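Local coordinates for protein fatty acid CoA ligase (Marinactinospora thermotolerans, PDB 6SQ8) that is an AMP-binding enzyme of the ANL clan that holds adenosine monophosphate and 1-ethanoyl-9H-pyrido[3,4-b]indole-3-carboxylic acid in adjoining parts of one site, at residues A[179-184]-A[353-358]; A[295-300]-A[378-383]; A[302-307]-A[324-329]; A[320-325]-A[388-393]. All blocks are in the same frame, centred on the assembly; numbering follows the deposited sequence.

Contact 1: residues A[179-184]-A[353-358]; sequences SACVDA and SPMTMS
Met355 lays its side chain over one flank of helix 175-189, across Ala180, Cys181 and Ala184. It is the third residue of a type I beta turn, Ser353 to Thr356, which follows strand 347-352. The same loop forms an ST turn: Ser353 OG accepts a hydrogen bond from Met355 N at 2.9 Å. That bond ties the methionine backbone to the start of the turn.

The methionine touches the helix along most of its length. Its CG sits between two neighbours, 3.7 Å from Ala180 CB and also 3.7 Å from Cys181 SG. One helical turn further on, Met355 SD packs 3.5 Å from Ala184 CB. The chain runs straight through chi2 (176°) and then bends at chi3 (-72°). The bend turns Met355 CE off the helix toward strand 303-308, still 4.0 Å from Ala184 CB. At the two alanines the loop meets methyl groups, and the CA atoms of Ala180 and Met355 are 5.8 Å apart.

Cys181 and Met355 both continue onto Ala303 and Phe304 of strand 303-308. The methionine side chain thus lies between helix 175-189 and that strand. Cys181 also lies about 4 Å from the bound 1-ethanoyl-9H-pyrido[3,4-b]indole-3-carboxylic acid, so this packing probably lies just behind the pocket wall formed by Ala303 and Phe304. On the exposed side of the contact, Pro354 adds a smaller patch. The flank of its ring meets the helix, with Pro354 CB 3.8 Å from Ala180 CB.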
# COMPACT_ATOMS: atom_id res chain seq x y z
N SER A 179 13.82 2.78 8.70
CA SER A 179 15.05 3.37 8.18
C SER A 179 15.48 2.63 6.91
O SER A 179 15.91 3.26 5.94
CB SER A 179 16.15 3.38 9.21
OG SER A 179 17.25 4.18 8.77
N ALA A 180 15.38 1.29 6.92
CA ALA A 180 15.75 0.49 5.77
C ALA A 180 14.87 0.86 4.56
O ALA A 180 15.36 0.87 3.43
CB ALA A 180 15.65 -0.99 6.09
N CYS A 181 13.60 1.17 4.82
CA CYS A 181 12.65 1.56 3.78
C CYS A 181 13.12 2.82 3.06
O CYS A 181 12.86 2.97 1.88
CB CYS A 181 11.26 1.79 4.35
SG CYS A 181 10.46 0.24 4.85
N VAL A 182 13.82 3.72 3.76
CA VAL A 182 14.34 4.92 3.09
C VAL A 182 15.38 4.49 2.05
O VAL A 182 15.39 4.99 0.92
CB VAL A 182 14.89 5.95 4.09
CG1 VAL A 182 15.42 7.19 3.39
CG2 VAL A 182 13.85 6.34 5.13
N ASP A 183 16.23 3.54 2.43
CA ASP A 183 17.32 3.07 1.56
C ASP A 183 16.73 2.35 0.33
O ASP A 183 17.20 2.53 -0.80
CB ASP A 183 18.32 2.22 2.34
CG ASP A 183 19.02 2.99 3.46
OD1 ASP A 183 19.65 4.01 3.16
OD2 ASP A 183 18.93 2.52 4.63
N ALA A 184 15.71 1.53 0.58
CA ALA A 184 14.94 0.87 -0.47
C ALA A 184 14.32 1.92 -1.40
O ALA A 184 14.51 1.84 -2.63
CB ALA A 184 13.89 0.00 0.16
N SER A 353 14.27 -9.79 5.04
CA SER A 353 14.81 -8.46 4.74
C SER A 353 14.84 -7.60 6.00
O SER A 353 14.09 -7.84 6.94
CB SER A 353 14.01 -7.77 3.66
OG SER A 353 12.99 -6.95 4.21
N PRO A 354 15.68 -6.54 6.01
CA PRO A 354 15.67 -5.55 7.09
C PRO A 354 14.39 -4.72 7.21
O PRO A 354 14.29 -3.92 8.12
CB PRO A 354 16.81 -4.59 6.72
CG PRO A 354 16.97 -4.73 5.24
CD PRO A 354 16.67 -6.20 4.98
N MET A 355 13.43 -4.91 6.29
CA MET A 355 12.22 -4.10 6.26
C MET A 355 11.03 -4.88 6.84
O MET A 355 9.98 -4.29 7.04
CB MET A 355 11.90 -3.66 4.83
CG MET A 355 12.84 -2.58 4.34
SD MET A 355 12.56 -2.11 2.63
CE MET A 355 13.20 -3.56 1.79
N THR A 356 11.20 -6.17 7.14
CA THR A 356 10.06 -6.97 7.60
C THR A 356 9.66 -6.58 9.02
O THR A 356 10.49 -6.09 9.80
CB THR A 356 10.34 -8.47 7.56
OG1 THR A 356 11.42 -8.76 8.46
CG2 THR A 356 10.67 -8.93 6.16
N MET A 357 8.38 -6.82 9.31
CA MET A 357 7.74 -6.55 10.58
C MET A 357 8.55 -7.20 11.71
O MET A 357 9.29 -8.14 11.48
CB MET A 357 6.30 -7.09 10.60
CG MET A 357 6.23 -8.60 10.75
SD MET A 357 4.59 -9.36 10.88
CE MET A 357 3.63 -7.97 11.47
N SER A 358 8.40 -6.66 12.92
CA SER A 358 8.89 -7.30 14.14
C SER A 358 7.95 -8.44 14.53
O SER A 358 8.37 -9.45 15.06
CB SER A 358 9.02 -6.32 15.26
OG SER A 358 9.96 -5.30 14.93

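Contact 2: residues A[295-300]-A[378-383]; sequences QNYGTQ and TGDVGT. With AMP (adenosine monophosphate), chain G; EQ2 (1-ethanoyl-9~{H}-pyrido[3,4-b]indole-3-carboxylic acid), chain F.
The adenosine monophosphate pocket is bridged here by Tyr297 of strand 293-299 and Asp380 of strand 380-384. Tyr297 OH donates a hydrogen bond to Asp380 OD2 at 2.7 Å. The two side chains reach for each other from opposite directions. The hydroxyl meets OD2 on its anti side, 18° out of the carboxylate plane, and ring and carboxylate planes are 51° apart. Tyr297 CG lies anti to the backbone N (chi1 161°), which sends the ring out alongside the adenine, with N7 at its edge, to the aspartate.

Asp380 OD1 accepts from O2' of the ribose at 2.6 Å. An aspartate at the ribose is a familiar feature of ANL enzymes. Asp380 N is in turn held by an ST turn, donating to Thr378 OG1 at 3.0 Å, while Thr378 OG1 is also bonded to Val349 O.

Segment 295-300 makes further bonds to the nucleotide; Arg410 and Lys486 add others. The adenine N6 donates to the backbone Asn296 O and, at 3.3 Å, to Gln295 OE1. At the phosphate end Gln300 N donates to O1P at 2.9 Å. The methyl CG2 of Thr299 lies against the ribose, 3.9 Å from C5' of the nucleotide. Gly298 presents bare backbone between the two ligands. Its O stands 3.4 Å from C8 of the adenine and 3.6 Å from N1 of 1-ethanoyl-9H-pyrido[3,4-b]indole-3-carboxylic acid.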
# COMPACT_ATOMS: atom_id res chain seq x y z
N GLN A 295 6.42 -0.28 -11.02
CA GLN A 295 5.55 -1.00 -10.13
C GLN A 295 6.32 -1.29 -8.83
O GLN A 295 7.53 -1.45 -8.85
CB GLN A 295 5.04 -2.26 -10.82
CG GLN A 295 3.74 -2.80 -10.23
CD GLN A 295 3.38 -4.15 -10.78
OE1 GLN A 295 3.56 -5.14 -10.09
NE2 GLN A 295 2.93 -4.21 -12.03
N ASN A 296 5.58 -1.32 -7.71
CA ASN A 296 6.06 -1.68 -6.40
C ASN A 296 5.19 -2.83 -5.88
O ASN A 296 3.97 -2.81 -6.04
CB ASN A 296 6.00 -0.50 -5.42
CG ASN A 296 7.19 0.45 -5.48
OD1 ASN A 296 8.02 0.37 -6.40
ND2 ASN A 296 7.25 1.38 -4.54
N TYR A 297 5.83 -3.82 -5.26
CA TYR A 297 5.16 -4.90 -4.56
C TYR A 297 5.66 -4.91 -3.12
O TYR A 297 6.85 -4.90 -2.86
CB TYR A 297 5.42 -6.22 -5.28
CG TYR A 297 5.20 -7.49 -4.48
CD1 TYR A 297 4.00 -7.73 -3.83
CD2 TYR A 297 6.19 -8.47 -4.42
CE1 TYR A 297 3.78 -8.91 -3.13
CE2 TYR A 297 5.98 -9.66 -3.72
CZ TYR A 297 4.77 -9.87 -3.08
OH TYR A 297 4.57 -11.03 -2.40
N GLY A 298 4.71 -4.94 -2.19
CA GLY A 298 4.96 -5.15 -0.79
C GLY A 298 3.73 -5.72 -0.11
O GLY A 298 2.71 -5.95 -0.76
N THR A 299 3.86 -6.00 1.19
CA THR A 299 2.75 -6.40 2.05
C THR A 299 2.88 -5.61 3.34
O THR A 299 3.89 -4.98 3.58
CB THR A 299 2.74 -7.91 2.28
OG1 THR A 299 3.63 -8.25 3.34
CG2 THR A 299 3.09 -8.71 1.04
N GLN A 300 1.83 -5.63 4.15
CA GLN A 300 1.80 -4.94 5.44
C GLN A 300 2.90 -5.55 6.32
O GLN A 300 3.61 -4.81 6.99
CB GLN A 300 0.43 -5.06 6.10
CG GLN A 300 -0.59 -4.07 5.55
CD GLN A 300 -0.70 -2.81 6.38
OE1 GLN A 300 0.28 -2.10 6.69
NE2 GLN A 300 -1.94 -2.54 6.75
N THR A 378 4.62 -14.35 3.01
CA THR A 378 3.90 -13.22 2.45
C THR A 378 2.40 -13.51 2.36
O THR A 378 1.60 -12.62 2.55
CB THR A 378 4.41 -12.86 1.05
OG1 THR A 378 4.23 -14.01 0.21
CG2 THR A 378 5.85 -12.40 1.05
N GLY A 379 2.05 -14.76 2.04
CA GLY A 379 0.66 -15.13 1.74
C GLY A 379 0.38 -15.18 0.24
O GLY A 379 -0.73 -15.48 -0.17
N ASP A 380 1.41 -14.86 -0.57
CA ASP A 380 1.35 -14.90 -2.00
C ASP A 380 2.03 -16.17 -2.49
O ASP A 380 2.88 -16.75 -1.80
CB ASP A 380 2.03 -13.69 -2.62
CG ASP A 380 1.30 -12.40 -2.35
OD1 ASP A 380 0.03 -12.42 -2.52
OD2 ASP A 380 1.98 -11.39 -1.96
N VAL A 381 1.64 -16.54 -3.70
CA VAL A 381 2.14 -17.68 -4.42
C VAL A 381 2.67 -17.18 -5.77
O VAL A 381 2.09 -16.29 -6.38
CB VAL A 381 1.00 -18.71 -4.56
CG1 VAL A 381 1.20 -19.65 -5.73
CG2 VAL A 381 0.83 -19.50 -3.29
N GLY A 382 3.79 -17.73 -6.22
CA GLY A 382 4.41 -17.26 -7.45
C GLY A 382 5.66 -18.03 -7.84
O GLY A 382 5.91 -19.12 -7.36
N THR A 383 6.43 -17.44 -8.76
CA THR A 383 7.60 -18.07 -9.30
C THR A 383 8.50 -17.03 -9.99
O THR A 383 8.04 -15.96 -10.39
CB THR A 383 7.21 -19.17 -10.29
OG1 THR A 383 8.39 -19.93 -10.57
CG2 THR A 383 6.66 -18.63 -11.60
P AMP G . -1.94 -6.55 2.48
O1P AMP G . -0.77 -5.76 2.97
O2P AMP G . -2.09 -7.94 3.11
O3P AMP G . -3.20 -5.71 2.50
O5' AMP G . -1.60 -6.77 0.89
C5' AMP G . -0.60 -7.66 0.34
C4' AMP G . -1.07 -8.36 -0.93
O4' AMP G . -1.47 -7.45 -1.95
C3' AMP G . 0.02 -9.16 -1.56
O3' AMP G . -0.09 -10.44 -1.02
C2' AMP G . -0.20 -9.13 -3.07
O2' AMP G . -0.92 -10.24 -3.66
C1' AMP G . -1.01 -7.86 -3.25
N9 AMP G . -0.14 -6.83 -3.88
C8 AMP G . 0.41 -5.73 -3.31
N7 AMP G . 1.14 -5.04 -4.21
C5 AMP G . 1.07 -5.70 -5.39
C6 AMP G . 1.61 -5.54 -6.76
N6 AMP G . 2.39 -4.50 -7.08
N1 AMP G . 1.29 -6.47 -7.68
C2 AMP G . 0.49 -7.53 -7.37
N3 AMP G . -0.04 -7.76 -6.14
C4 AMP G . 0.21 -6.89 -5.15
C1 EQ2 F . 5.28 -1.02 -2.00
C2 EQ2 F . 3.85 -1.41 -1.88
O1 EQ2 F . 3.14 -1.39 -2.87
C3 EQ2 F . 3.28 -1.77 -0.53
N1 EQ2 F . 2.12 -2.43 -0.53
C4 EQ2 F . 1.54 -2.77 0.64
C5 EQ2 F . 0.20 -3.47 0.57
O2 EQ2 F . -0.26 -3.77 -0.55
O3 EQ2 F . -0.36 -3.67 1.66
C6 EQ2 F . 2.09 -2.45 1.87
C7 EQ2 F . 3.30 -1.77 1.90
C8 EQ2 F . 4.16 -1.29 2.95
C9 EQ2 F . 4.13 -1.32 4.34
C10 EQ2 F . 5.17 -0.75 5.04
C11 EQ2 F . 6.24 -0.15 4.39
C12 EQ2 F . 6.31 -0.12 3.02
C13 EQ2 F . 5.26 -0.69 2.30
N2 EQ2 F . 5.08 -0.78 0.94
C14 EQ2 F . 3.91 -1.42 0.68

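Contact 3: residues A[302-307]-A[324-329]; sequences AAFIAA and RPLPHV. With EQ2 (1-ethanoyl-9~{H}-pyrido[3,4-b]indole-3-carboxylic acid), chain F.
The Phe304 ring has the tricyclic ligand 1-ethanoyl-9H-pyrido[3,4-b]indole-3-carboxylic acid on one face, while Leu326 CD1 comes up to it obliquely. Ligand atom C12 stands over the ring centre, 4.0 Å above its plane. Leu326 packs nearest the root of the phenylalanine, with CD1 3.6 Å from Phe304 CB. Ala303, the residue before, turns its methyl to the same ligand, 3.4 Å from CB to ligand C11.

The strand is irregular at this point. Ile305 and Ala306 both face Tyr297 of the neighbouring strand, a classic beta bulge. On the other side Ile305 O accepts from Leu326 N at 2.9 Å, with an N-H...O angle of 168°. The bond is nearly straight at the hydrogen, but the donor is tilted 22° from the carbonyl plane. A weak bond from Ala307 N to Arg324 O, 3.3 Å, continues the short antiparallel pairing. Ala306 and Pro325 form the non-hydrogen-bonded pair between these bonds.

Beyond Pro325 the chain folds into a type II beta turn, Leu326 to Val329. The turn brings Val329 back to the strand that Leu326 already adjoins. Leu326 spans the bulge along one face of the strand: CD1 goes to Phe304, and CD2 lies 4.0 Å from Ala307 CB. Met188 of helix 175-189 also touches Phe304, Ala307 and Leu326. Val329 crosses Ile305 at about a right angle, its CG1 4.0 Å from Ile305 CG2.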
# COMPACT_ATOMS: atom_id res chain seq x y z
N ALA A 302 5.60 -7.32 5.18
CA ALA A 302 6.91 -7.38 4.56
C ALA A 302 7.50 -5.99 4.31
O ALA A 302 8.71 -5.89 4.06
CB ALA A 302 6.80 -8.13 3.25
N ALA A 303 6.66 -4.96 4.29
CA ALA A 303 6.98 -3.71 3.63
C ALA A 303 7.41 -3.97 2.16
O ALA A 303 6.90 -4.90 1.53
CB ALA A 303 8.04 -2.99 4.43
N PHE A 304 8.34 -3.16 1.63
CA PHE A 304 8.78 -3.24 0.25
C PHE A 304 9.46 -4.59 -0.04
O PHE A 304 10.32 -5.02 0.73
CB PHE A 304 9.79 -2.13 -0.04
CG PHE A 304 9.23 -0.73 -0.04
CD1 PHE A 304 8.19 -0.38 -0.88
CD2 PHE A 304 9.78 0.25 0.76
CE1 PHE A 304 7.68 0.91 -0.90
CE2 PHE A 304 9.28 1.55 0.74
CZ PHE A 304 8.23 1.87 -0.09
N ILE A 305 9.10 -5.22 -1.18
CA ILE A 305 9.72 -6.48 -1.60
C ILE A 305 10.40 -6.34 -2.97
O ILE A 305 11.57 -6.71 -3.12
CB ILE A 305 8.71 -7.63 -1.60
CG1 ILE A 305 8.14 -7.87 -0.20
CG2 ILE A 305 9.35 -8.88 -2.18
CD1 ILE A 305 6.99 -8.87 -0.19
N ALA A 306 9.66 -5.87 -3.97
CA ALA A 306 10.18 -5.85 -5.35
C ALA A 306 9.64 -4.65 -6.12
O ALA A 306 8.65 -4.03 -5.73
CB ALA A 306 9.81 -7.12 -6.04
N ALA A 307 10.34 -4.33 -7.21
CA ALA A 307 9.91 -3.28 -8.12
C ALA A 307 10.19 -3.69 -9.57
O ALA A 307 11.10 -4.43 -9.86
CB ALA A 307 10.57 -1.98 -7.76
N ARG A 324 12.27 -7.56 -10.03
CA ARG A 324 13.37 -8.10 -9.26
C ARG A 324 13.18 -7.70 -7.80
O ARG A 324 12.72 -6.61 -7.52
CB ARG A 324 14.70 -7.61 -9.81
CG ARG A 324 15.17 -8.34 -11.07
CD ARG A 324 16.68 -8.29 -11.23
NE ARG A 324 17.10 -8.90 -12.49
CZ ARG A 324 17.11 -8.26 -13.66
NH1 ARG A 324 16.66 -7.02 -13.75
NH2 ARG A 324 17.54 -8.87 -14.75
N PRO A 325 13.52 -8.56 -6.82
CA PRO A 325 13.53 -8.16 -5.42
C PRO A 325 14.47 -6.96 -5.21
O PRO A 325 15.47 -6.83 -5.92
CB PRO A 325 14.07 -9.38 -4.67
CG PRO A 325 13.75 -10.53 -5.60
CD PRO A 325 13.93 -9.97 -7.00
N LEU A 326 14.13 -6.11 -4.25
CA LEU A 326 14.94 -4.97 -3.92
C LEU A 326 16.25 -5.42 -3.27
O LEU A 326 16.38 -6.57 -2.85
CB LEU A 326 14.13 -4.06 -3.00
CG LEU A 326 12.91 -3.40 -3.63
CD1 LEU A 326 12.21 -2.51 -2.64
CD2 LEU A 326 13.31 -2.59 -4.86
N PRO A 327 17.27 -4.54 -3.20
CA PRO A 327 18.50 -4.83 -2.47
C PRO A 327 18.20 -5.18 -1.01
O PRO A 327 17.41 -4.48 -0.35
CB PRO A 327 19.31 -3.52 -2.56
CG PRO A 327 18.76 -2.80 -3.77
CD PRO A 327 17.30 -3.20 -3.83
N HIS A 328 18.80 -6.29 -0.55
CA HIS A 328 18.75 -6.80 0.82
C HIS A 328 17.48 -7.62 1.03
O HIS A 328 17.22 -8.06 2.16
CB HIS A 328 18.93 -5.70 1.89
CG HIS A 328 20.06 -4.76 1.60
ND1 HIS A 328 21.38 -5.15 1.70
CD2 HIS A 328 20.08 -3.46 1.23
CE1 HIS A 328 22.16 -4.12 1.40
NE2 HIS A 328 21.39 -3.09 1.09
N VAL A 329 16.69 -7.81 -0.04
CA VAL A 329 15.47 -8.60 0.05
C VAL A 329 15.74 -9.99 -0.53
O VAL A 329 15.93 -10.15 -1.73
CB VAL A 329 14.28 -7.92 -0.66
CG1 VAL A 329 12.99 -8.71 -0.45
CG2 VAL A 329 14.09 -6.50 -0.18
C1 EQ2 F . 5.28 -1.02 -2.00
C2 EQ2 F . 3.85 -1.41 -1.88
O1 EQ2 F . 3.14 -1.39 -2.87
C3 EQ2 F . 3.28 -1.77 -0.53
N1 EQ2 F . 2.12 -2.43 -0.53
C4 EQ2 F . 1.54 -2.77 0.64
C5 EQ2 F . 0.20 -3.47 0.57
O2 EQ2 F . -0.26 -3.77 -0.55
O3 EQ2 F . -0.36 -3.67 1.66
C6 EQ2 F . 2.09 -2.45 1.87
C7 EQ2 F . 3.30 -1.77 1.90
C8 EQ2 F . 4.16 -1.29 2.95
C9 EQ2 F . 4.13 -1.32 4.34
C10 EQ2 F . 5.17 -0.75 5.04
C11 EQ2 F . 6.24 -0.15 4.39
C12 EQ2 F . 6.31 -0.12 3.02
C13 EQ2 F . 5.26 -0.69 2.30
N2 EQ2 F . 5.08 -0.78 0.94
C14 EQ2 F . 3.91 -1.42 0.68

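Contact 4: residues A[320-325]-A[388-393]; sequences TAVGRP and GHLHLT
His389, Val322 and Leu390 bury the most surface in this contact. The His389 ring meets Gly323 at its edge and Arg324 over one face. Gly323 CA lies in the ring plane. Arg324 CG stands 4.1 Å from the ring centroid, in a CH-pi contact. The arginine chain is extended from CG to NE and runs on past the ring. His389 CE1 lies 3.7 Å above one face of the Arg324 guanidinium, offset toward its rim, with the two planes 45° apart, so they are not stacked flat. Weak hydrogen bonds link His389 NE2 to Asp312 and Arg324 NH2 to Asp387 O.

Val322 and Leu390 lie side by side and point the same way; Val322 CG2 is 3.6 Å from Leu390 CB. They belong to an antiparallel pairing of strands 321-325 and 390-395. Leu390 is gripped by two residues in a row. Its O accepts from Val322 N at 2.9 Å, and its N donates to Gly323 O at 2.8 Å. The second donor stands 40° above the carbonyl plane. Gly323 takes a positive phi at which a CB would run into the preceding carbonyl O. Val322 CG1 crosses to Leu392 CD1, and both side chains also touch Tyr297 and the adenosine monophosphate.

Towards Thr320 the direct pairing gives way to water. One water donates to Thr320 O (2.8 Å) and accepts from Leu392 N (3.1 Å). The Ala321 methyl lies over the face of the His391 ring in a CH-pi contact, CB 3.7 Å from the centroid and 14° off the normal.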
# COMPACT_ATOMS: atom_id res chain seq x y z
N THR A 320 3.47 -9.34 -16.38
CA THR A 320 2.82 -10.16 -15.37
C THR A 320 3.70 -10.28 -14.12
O THR A 320 3.39 -11.08 -13.23
CB THR A 320 2.52 -11.56 -15.91
OG1 THR A 320 3.71 -12.16 -16.44
CG2 THR A 320 1.44 -11.51 -16.97
N ALA A 321 4.78 -9.49 -14.05
CA ALA A 321 5.77 -9.58 -12.99
C ALA A 321 5.67 -8.38 -12.04
O ALA A 321 5.14 -7.33 -12.38
CB ALA A 321 7.14 -9.65 -13.58
N VAL A 322 6.21 -8.59 -10.83
CA VAL A 322 6.35 -7.56 -9.80
C VAL A 322 7.75 -6.98 -9.87
O VAL A 322 7.99 -5.87 -9.41
CB VAL A 322 6.04 -8.11 -8.40
CG1 VAL A 322 4.56 -8.40 -8.24
CG2 VAL A 322 6.85 -9.35 -8.07
N GLY A 323 8.67 -7.77 -10.45
CA GLY A 323 10.00 -7.32 -10.77
C GLY A 323 11.05 -8.11 -10.03
O GLY A 323 10.78 -9.18 -9.49
N ARG A 324 12.27 -7.56 -10.03
CA ARG A 324 13.37 -8.10 -9.26
C ARG A 324 13.18 -7.70 -7.80
O ARG A 324 12.72 -6.61 -7.52
CB ARG A 324 14.70 -7.61 -9.81
CG ARG A 324 15.17 -8.34 -11.07
CD ARG A 324 16.68 -8.29 -11.23
NE ARG A 324 17.10 -8.90 -12.49
CZ ARG A 324 17.11 -8.26 -13.66
NH1 ARG A 324 16.66 -7.02 -13.75
NH2 ARG A 324 17.54 -8.87 -14.75
N PRO A 325 13.52 -8.56 -6.82
CA PRO A 325 13.53 -8.16 -5.42
C PRO A 325 14.47 -6.96 -5.21
O PRO A 325 15.47 -6.83 -5.92
CB PRO A 325 14.07 -9.38 -4.67
CG PRO A 325 13.75 -10.53 -5.60
CD PRO A 325 13.93 -9.97 -7.00
N GLY A 388 15.18 -13.72 -13.38
CA GLY A 388 15.10 -13.45 -11.94
C GLY A 388 14.03 -12.44 -11.54
O GLY A 388 14.14 -11.84 -10.47
N HIS A 389 13.00 -12.24 -12.37
CA HIS A 389 11.84 -11.43 -12.02
C HIS A 389 10.81 -12.33 -11.35
O HIS A 389 10.56 -13.44 -11.81
CB HIS A 389 11.25 -10.75 -13.25
CG HIS A 389 12.15 -9.73 -13.86
ND1 HIS A 389 13.06 -10.06 -14.84
CD2 HIS A 389 12.25 -8.39 -13.67
CE1 HIS A 389 13.70 -8.97 -15.22
NE2 HIS A 389 13.23 -7.94 -14.51
N LEU A 390 10.19 -11.83 -10.28
CA LEU A 390 9.19 -12.58 -9.57
C LEU A 390 7.84 -12.34 -10.26
O LEU A 390 7.51 -11.20 -10.64
CB LEU A 390 9.16 -12.12 -8.11
CG LEU A 390 8.08 -12.77 -7.24
CD1 LEU A 390 8.28 -14.27 -7.14
CD2 LEU A 390 8.06 -12.15 -5.86
N HIS A 391 7.09 -13.44 -10.44
CA HIS A 391 5.75 -13.41 -10.99
C HIS A 391 4.78 -13.99 -9.95
O HIS A 391 4.94 -15.13 -9.51
CB HIS A 391 5.68 -14.24 -12.27
CG HIS A 391 6.30 -13.61 -13.47
ND1 HIS A 391 7.67 -13.64 -13.70
CD2 HIS A 391 5.75 -13.03 -14.55
CE1 HIS A 391 7.93 -13.07 -14.86
NE2 HIS A 391 6.77 -12.68 -15.40
N LEU A 392 3.75 -13.23 -9.58
CA LEU A 392 2.76 -13.70 -8.64
C LEU A 392 1.59 -14.33 -9.42
O LEU A 392 1.00 -13.65 -10.24
CB LEU A 392 2.24 -12.54 -7.80
CG LEU A 392 3.30 -11.83 -6.95
CD1 LEU A 392 2.67 -10.72 -6.10
CD2 LEU A 392 4.08 -12.80 -6.06
N THR A 393 1.24 -15.57 -9.07
CA THR A 393 0.13 -16.27 -9.67
C THR A 393 -1.14 -16.17 -8.83
O THR A 393 -2.23 -16.36 -9.38
CB THR A 393 0.49 -17.74 -9.93
OG1 THR A 393 0.64 -18.39 -8.66
CG2 THR A 393 1.71 -17.88 -10.81
O HOH W 1 2.81 -10.43 -10.61

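In the fold
Contacts 2, 3 and 4 sit on neighbouring strands: 293-299 pairs with 303-308, that with 321-325, and that with 390-395, which returns to 380-384. The centre of contact 2 is about 9 Å from those of contacts 3 and 4, which are about 11 Å apart. Contacts 3 and 4 share Arg324 and Pro325. Contact 1 packs on the side of contact 3 away from contact 4; its centre is about 9 Å from that of contact 3 and about 20 Å from that of contact 4. Contacts 1 and 3 line or back the 1-ethanoyl-9H-pyrido[3,4-b]indole-3-carboxylic acid, contact 2 touches both ligands, and contact 4 reaches the adenosine monophosphate through Val322 and Leu392.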